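Local coordinates for uncharacterized protein (Legionella longbeachae NSW150, PDB 4JZA) that probably hydrolyses phosphoinositides, removing the 3-phosphate from phosphatidylinositol 3-phosphate, as a lipid phosphatase of a bacterial pathogen, at residues R527-I539 with K557-L569. Residues are numbered along the deposited sequence; the frame is centred on the assembly and turned at random.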
loop_
_atom_site.group_PDB
_atom_site.type_symbol
_atom_site.label_atom_id
_atom_site.label_comp_id
_atom_site.label_asym_id
_atom_site.label_seq_id
_atom_site.Cartn_x
_atom_site.Cartn_y
_atom_site.Cartn_z
ATOM N N ARG A 527 -2.326 19.461 -24.702
ATOM C CA ARG A 527 -3.650 20.018 -24.706
ATOM C C ARG A 527 -4.268 19.735 -23.349
ATOM O O ARG A 527 -4.845 20.655 -22.725
ATOM C CB ARG A 527 -4.500 19.448 -25.820
ATOM C CG ARG A 527 -5.974 19.838 -25.733
ATOM C CD ARG A 527 -6.689 19.564 -27.055
ATOM N NE ARG A 527 -8.129 19.701 -26.926
ATOM C CZ ARG A 527 -8.947 18.783 -26.421
ATOM N NH1 ARG A 527 -8.484 17.615 -25.988
ATOM N NH2 ARG A 527 -10.252 19.043 -26.346
ATOM N N GLU A 528 -4.118 18.488 -22.873
ATOM C CA GLU A 528 -4.631 18.111 -21.558
ATOM C C GLU A 528 -4.103 18.945 -20.381
ATOM O O GLU A 528 -4.839 19.228 -19.451
ATOM C CB GLU A 528 -4.350 16.639 -21.274
ATOM C CG GLU A 528 -5.093 15.706 -22.198
ATOM C CD GLU A 528 -6.605 15.827 -22.152
ATOM O OE1 GLU A 528 -7.181 16.059 -21.113
ATOM O OE2 GLU A 528 -7.262 15.643 -23.157
ATOM N N LEU A 529 -2.829 19.278 -20.402
ATOM C CA LEU A 529 -2.236 19.963 -19.311
ATOM C C LEU A 529 -2.741 21.364 -19.330
ATOM O O LEU A 529 -2.970 21.953 -18.258
ATOM C CB LEU A 529 -0.722 19.945 -19.430
ATOM C CG LEU A 529 -0.074 18.566 -19.289
ATOM C CD1 LEU A 529 1.410 18.727 -19.517
ATOM C CD2 LEU A 529 -0.301 17.963 -17.926
ATOM N N PHE A 530 -2.917 21.901 -20.545
ATOM C CA PHE A 530 -3.494 23.234 -20.696
ATOM C C PHE A 530 -4.961 23.288 -20.300
ATOM O O PHE A 530 -5.377 24.203 -19.595
ATOM C CB PHE A 530 -3.324 23.777 -22.107
ATOM C CG PHE A 530 -2.066 24.543 -22.291
ATOM C CD1 PHE A 530 -1.984 25.826 -21.859
ATOM C CD2 PHE A 530 -0.961 23.967 -22.885
ATOM C CE1 PHE A 530 -0.821 26.534 -22.007
ATOM C CE2 PHE A 530 0.213 24.666 -23.051
ATOM C CZ PHE A 530 0.279 25.963 -22.617
ATOM N N LEU A 531 -5.753 22.311 -20.718
ATOM C CA LEU A 531 -7.109 22.258 -20.240
ATOM C C LEU A 531 -7.137 22.185 -18.752
ATOM O O LEU A 531 -7.884 22.926 -18.166
ATOM C CB LEU A 531 -7.837 21.065 -20.789
ATOM C CG LEU A 531 -8.074 21.156 -22.291
ATOM C CD1 LEU A 531 -8.704 19.848 -22.678
ATOM C CD2 LEU A 531 -8.972 22.326 -22.682
ATOM N N SER A 532 -6.323 21.328 -18.115
ATOM C CA SER A 532 -6.427 21.155 -16.661
ATOM C C SER A 532 -5.907 22.423 -15.943
ATOM O O SER A 532 -6.512 22.895 -14.981
ATOM C CB SER A 532 -5.801 19.810 -16.175
ATOM O OG SER A 532 -4.389 19.810 -16.180
ATOM N N SER A 533 -4.852 23.039 -16.470
ATOM C CA SER A 533 -4.276 24.229 -15.836
ATOM C C SER A 533 -5.228 25.394 -15.943
ATOM O O SER A 533 -5.361 26.160 -14.991
ATOM C CB SER A 533 -2.911 24.609 -16.427
ATOM O OG SER A 533 -1.855 23.797 -15.939
ATOM N N LEU A 534 -5.900 25.540 -17.085
ATOM C CA LEU A 534 -6.795 26.712 -17.298
ATOM C C LEU A 534 -8.012 26.633 -16.363
ATOM O O LEU A 534 -8.303 27.589 -15.689
ATOM C CB LEU A 534 -7.205 26.871 -18.776
ATOM C CG LEU A 534 -6.049 27.334 -19.673
ATOM C CD1 LEU A 534 -6.419 27.156 -21.124
ATOM C CD2 LEU A 534 -5.613 28.768 -19.426
ATOM N N GLU A 535 -8.637 25.461 -16.258
ATOM C CA GLU A 535 -9.668 25.229 -15.284
ATOM C C GLU A 535 -9.234 25.675 -13.904
ATOM O O GLU A 535 -10.024 26.303 -13.204
ATOM C CB GLU A 535 -10.038 23.769 -15.223
ATOM C CG GLU A 535 -10.719 23.297 -16.482
ATOM C CD GLU A 535 -10.988 21.790 -16.516
ATOM O OE1 GLU A 535 -10.713 21.030 -15.530
ATOM O OE2 GLU A 535 -11.489 21.366 -17.580
ATOM N N GLN A 536 -7.999 25.367 -13.504
ATOM C CA GLN A 536 -7.551 25.734 -12.153
ATOM C C GLN A 536 -7.338 27.207 -12.095
ATOM O O GLN A 536 -7.592 27.824 -11.075
ATOM C CB GLN A 536 -6.245 25.071 -11.744
ATOM C CG GLN A 536 -6.313 23.573 -11.634
ATOM C CD GLN A 536 -6.908 23.108 -10.366
ATOM O OE1 GLN A 536 -7.163 23.908 -9.468
ATOM N NE2 GLN A 536 -7.146 21.796 -10.267
ATOM N N LEU A 537 -6.819 27.775 -13.166
ATOM C CA LEU A 537 -6.535 29.205 -13.170
ATOM C C LEU A 537 -7.847 29.989 -13.167
ATOM O O LEU A 537 -7.961 31.014 -12.506
ATOM C CB LEU A 537 -5.669 29.580 -14.356
ATOM C CG LEU A 537 -4.186 29.170 -14.219
ATOM C CD1 LEU A 537 -3.520 29.386 -15.561
ATOM C CD2 LEU A 537 -3.365 29.869 -13.120
ATOM N N ILE A 538 -8.853 29.478 -13.861
ATOM C CA ILE A 538 -10.161 30.075 -13.828
ATOM C C ILE A 538 -10.714 30.102 -12.418
ATOM O O ILE A 538 -11.063 31.165 -11.914
ATOM C CB ILE A 538 -11.114 29.365 -14.804
ATOM C CG1 ILE A 538 -10.720 29.733 -16.241
ATOM C CG2 ILE A 538 -12.561 29.788 -14.592
ATOM C CD1 ILE A 538 -11.188 28.724 -17.284
ATOM N N ILE A 539 -10.784 28.945 -11.773
ATOM C CA ILE A 539 -11.248 28.870 -10.393
ATOM C C ILE A 539 -10.444 29.798 -9.501
ATOM O O ILE A 539 -11.010 30.533 -8.684
ATOM C CB ILE A 539 -11.199 27.422 -9.855
ATOM C CG1 ILE A 539 -12.188 26.533 -10.619
ATOM C CG2 ILE A 539 -11.586 27.350 -8.385
ATOM C CD1 ILE A 539 -13.632 27.001 -10.637
ATOM N N LYS A 557 -1.474 14.374 -11.061
ATOM C CA LYS A 557 -1.725 15.550 -10.258
ATOM C C LYS A 557 -0.459 16.361 -10.032
ATOM O O LYS A 557 -0.493 17.578 -10.033
ATOM C CB LYS A 557 -2.328 15.143 -8.921
ATOM C CG LYS A 557 -2.765 16.309 -8.061
ATOM C CD LYS A 557 -3.811 17.139 -8.767
ATOM C CE LYS A 557 -4.117 18.392 -7.979
ATOM N NZ LYS A 557 -4.954 19.325 -8.770
ATOM N N ALA A 558 0.652 15.679 -9.816
ATOM C CA ALA A 558 1.928 16.347 -9.652
ATOM C C ALA A 558 2.303 17.084 -10.921
ATOM O O ALA A 558 2.852 18.165 -10.876
ATOM C CB ALA A 558 3.006 15.353 -9.285
ATOM N N ILE A 559 2.029 16.469 -12.059
ATOM C CA ILE A 559 2.295 17.088 -13.344
ATOM C C ILE A 559 1.458 18.345 -13.579
ATOM O O ILE A 559 1.950 19.322 -14.121
ATOM C CB ILE A 559 2.167 16.064 -14.486
ATOM C CG1 ILE A 559 3.357 15.119 -14.460
ATOM C CG2 ILE A 559 2.112 16.737 -15.842
ATOM C CD1 ILE A 559 3.088 13.793 -15.120
ATOM N N GLU A 560 0.194 18.314 -13.177
ATOM C CA GLU A 560 -0.663 19.476 -13.305
ATOM C C GLU A 560 -0.146 20.625 -12.466
ATOM O O GLU A 560 -0.149 21.767 -12.895
ATOM C CB GLU A 560 -2.082 19.148 -12.859
ATOM C CG GLU A 560 -3.029 20.337 -12.918
ATOM C CD GLU A 560 -3.184 21.061 -11.593
ATOM O OE1 GLU A 560 -3.386 20.398 -10.568
ATOM O OE2 GLU A 560 -3.122 22.301 -11.574
ATOM N N LEU A 561 0.291 20.311 -11.257
ATOM C CA LEU A 561 0.798 21.315 -10.340
ATOM C C LEU A 561 2.048 21.993 -10.854
ATOM O O LEU A 561 2.210 23.188 -10.712
ATOM C CB LEU A 561 1.072 20.705 -8.975
ATOM C CG LEU A 561 -0.162 20.245 -8.214
ATOM C CD1 LEU A 561 0.239 19.717 -6.856
ATOM C CD2 LEU A 561 -1.156 21.376 -8.074
ATOM N N ILE A 562 2.937 21.215 -11.444
ATOM C CA ILE A 562 4.138 21.758 -12.044
ATOM C C ILE A 562 3.726 22.663 -13.222
ATOM O O ILE A 562 4.234 23.807 -13.366
ATOM C CB ILE A 562 5.017 20.592 -12.532
ATOM C CG1 ILE A 562 5.835 20.016 -11.367
ATOM C CG2 ILE A 562 5.946 21.005 -13.644
ATOM C CD1 ILE A 562 6.278 18.610 -11.637
ATOM N N HIS A 563 2.804 22.159 -14.057
ATOM C CA HIS A 563 2.430 22.867 -15.264
ATOM C C HIS A 563 1.749 24.168 -14.884
ATOM O O HIS A 563 2.098 25.243 -15.404
ATOM C CB HIS A 563 1.536 22.018 -16.125
ATOM C CG HIS A 563 1.350 22.526 -17.517
ATOM N ND1 HIS A 563 0.260 23.282 -17.888
ATOM C CD2 HIS A 563 2.053 22.299 -18.650
ATOM C CE1 HIS A 563 0.326 23.539 -19.179
ATOM N NE2 HIS A 563 1.414 22.974 -19.664
ATOM N N THR A 564 0.825 24.097 -13.944
ATOM C CA THR A 564 0.139 25.292 -13.524
ATOM C C THR A 564 1.132 26.202 -12.813
ATOM O O THR A 564 1.231 27.378 -13.127
ATOM C CB THR A 564 -1.090 24.929 -12.685
ATOM O OG1 THR A 564 -1.985 24.132 -13.474
ATOM C CG2 THR A 564 -1.825 26.146 -12.218
ATOM N N ASP A 565 1.929 25.699 -11.898
ATOM C CA ASP A 565 2.990 26.574 -11.368
ATOM C C ASP A 565 3.764 27.286 -12.515
ATOM O O ASP A 565 4.016 28.483 -12.468
ATOM C CB ASP A 565 3.974 25.807 -10.471
ATOM C CG ASP A 565 3.418 25.517 -9.068
ATOM O OD1 ASP A 565 2.462 26.236 -8.646
ATOM O OD2 ASP A 565 3.957 24.584 -8.376
ATOM N N ALA A 566 4.137 26.554 -13.546
ATOM C CA ALA A 566 4.922 27.143 -14.605
ATOM C C ALA A 566 4.173 28.264 -15.327
ATOM O O ALA A 566 4.789 29.225 -15.764
ATOM C CB ALA A 566 5.331 26.082 -15.609
HETATM N N MSE A 567 2.861 28.138 -15.500
HETATM C CA MSE A 567 2.082 29.187 -16.161
HETATM C C MSE A 567 2.085 30.435 -15.296
HETATM O O MSE A 567 2.252 31.556 -15.788
HETATM C CB MSE A 567 0.675 28.698 -16.430
HETATM C CG MSE A 567 0.715 27.688 -17.568
HETATM SE SE MSE A 567 -1.113 27.133 -18.030
HETATM C CE MSE A 567 -1.676 28.842 -18.841
ATOM N N ILE A 568 1.908 30.251 -13.994
ATOM C CA ILE A 568 1.935 31.359 -13.045
ATOM C C ILE A 568 3.330 32.014 -13.080
ATOM O O ILE A 568 3.419 33.217 -13.159
ATOM C CB ILE A 568 1.501 30.886 -11.629
ATOM C CG1 ILE A 568 0.017 30.517 -11.653
ATOM C CG2 ILE A 568 1.735 31.934 -10.543
ATOM C CD1 ILE A 568 -0.394 29.696 -10.457
ATOM N N LEU A 569 4.411 31.241 -13.067
ATOM C CA LEU A 569 5.733 31.842 -13.142
ATOM C C LEU A 569 5.977 32.573 -14.460
ATOM O O LEU A 569 6.651 33.612 -14.491
ATOM C CB LEU A 569 6.827 30.795 -12.940
ATOM C CG LEU A 569 6.782 30.227 -11.525
ATOM C CD1 LEU A 569 7.785 29.113 -11.385
ATOM C CD2 LEU A 569 7.019 31.295 -10.456
#
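H563 and S533 form the polar heart of this helix crossing, a worked example of hydroxyls and an imidazole serving as packing elements. The axes of 527-539 and 557-569 approach to 9.2 Å at a crossing angle of -67°, close enough for S533 to enter as a knob among E560, H563, T564 and M567. Its OG lies at the edge of the imidazole, 2.9 Å from H563 ND1, and is also hydrogen-bonded to T564 OG1. With CG anti to the backbone N (chi1 -167°), H563 reaches across the interface, where L529 covers one face and S533 and F530 meet its edge. L529 CB sits squarely over that face, 3.6 Å from the centroid, while the CE1-NE2 edge meets the face of F530 in a T-shaped pair, planes 86° apart. M567, a selenomethionine, is the reciprocal knob among F530, S533, L534 and L537: SE packs against S533 CB and lies obliquely to the F530 ring, and CE stands 3.8 Å from L537 CD1.

Around Q536 the fit is looser, though still buried. Its CG rests 3.4 Å from E560 OE2, but the amide is engaged outside the crossing, by S546 and Q415, and K557 NZ forms a salt bridge with E560 OE1, 2.6 Å long, within its own helix.

The intervening chain carries strand 545-549 of the central sheet and then a CX5R sequence leading into helix 556-574, an arrangement consistent with the P-loop of cysteine-dependent phosphatases. Directional bonds at S533 and the two-way grip on the H563 ring suggest that the rotation of one helix against the other is more closely defined than apolar contact alone would make it.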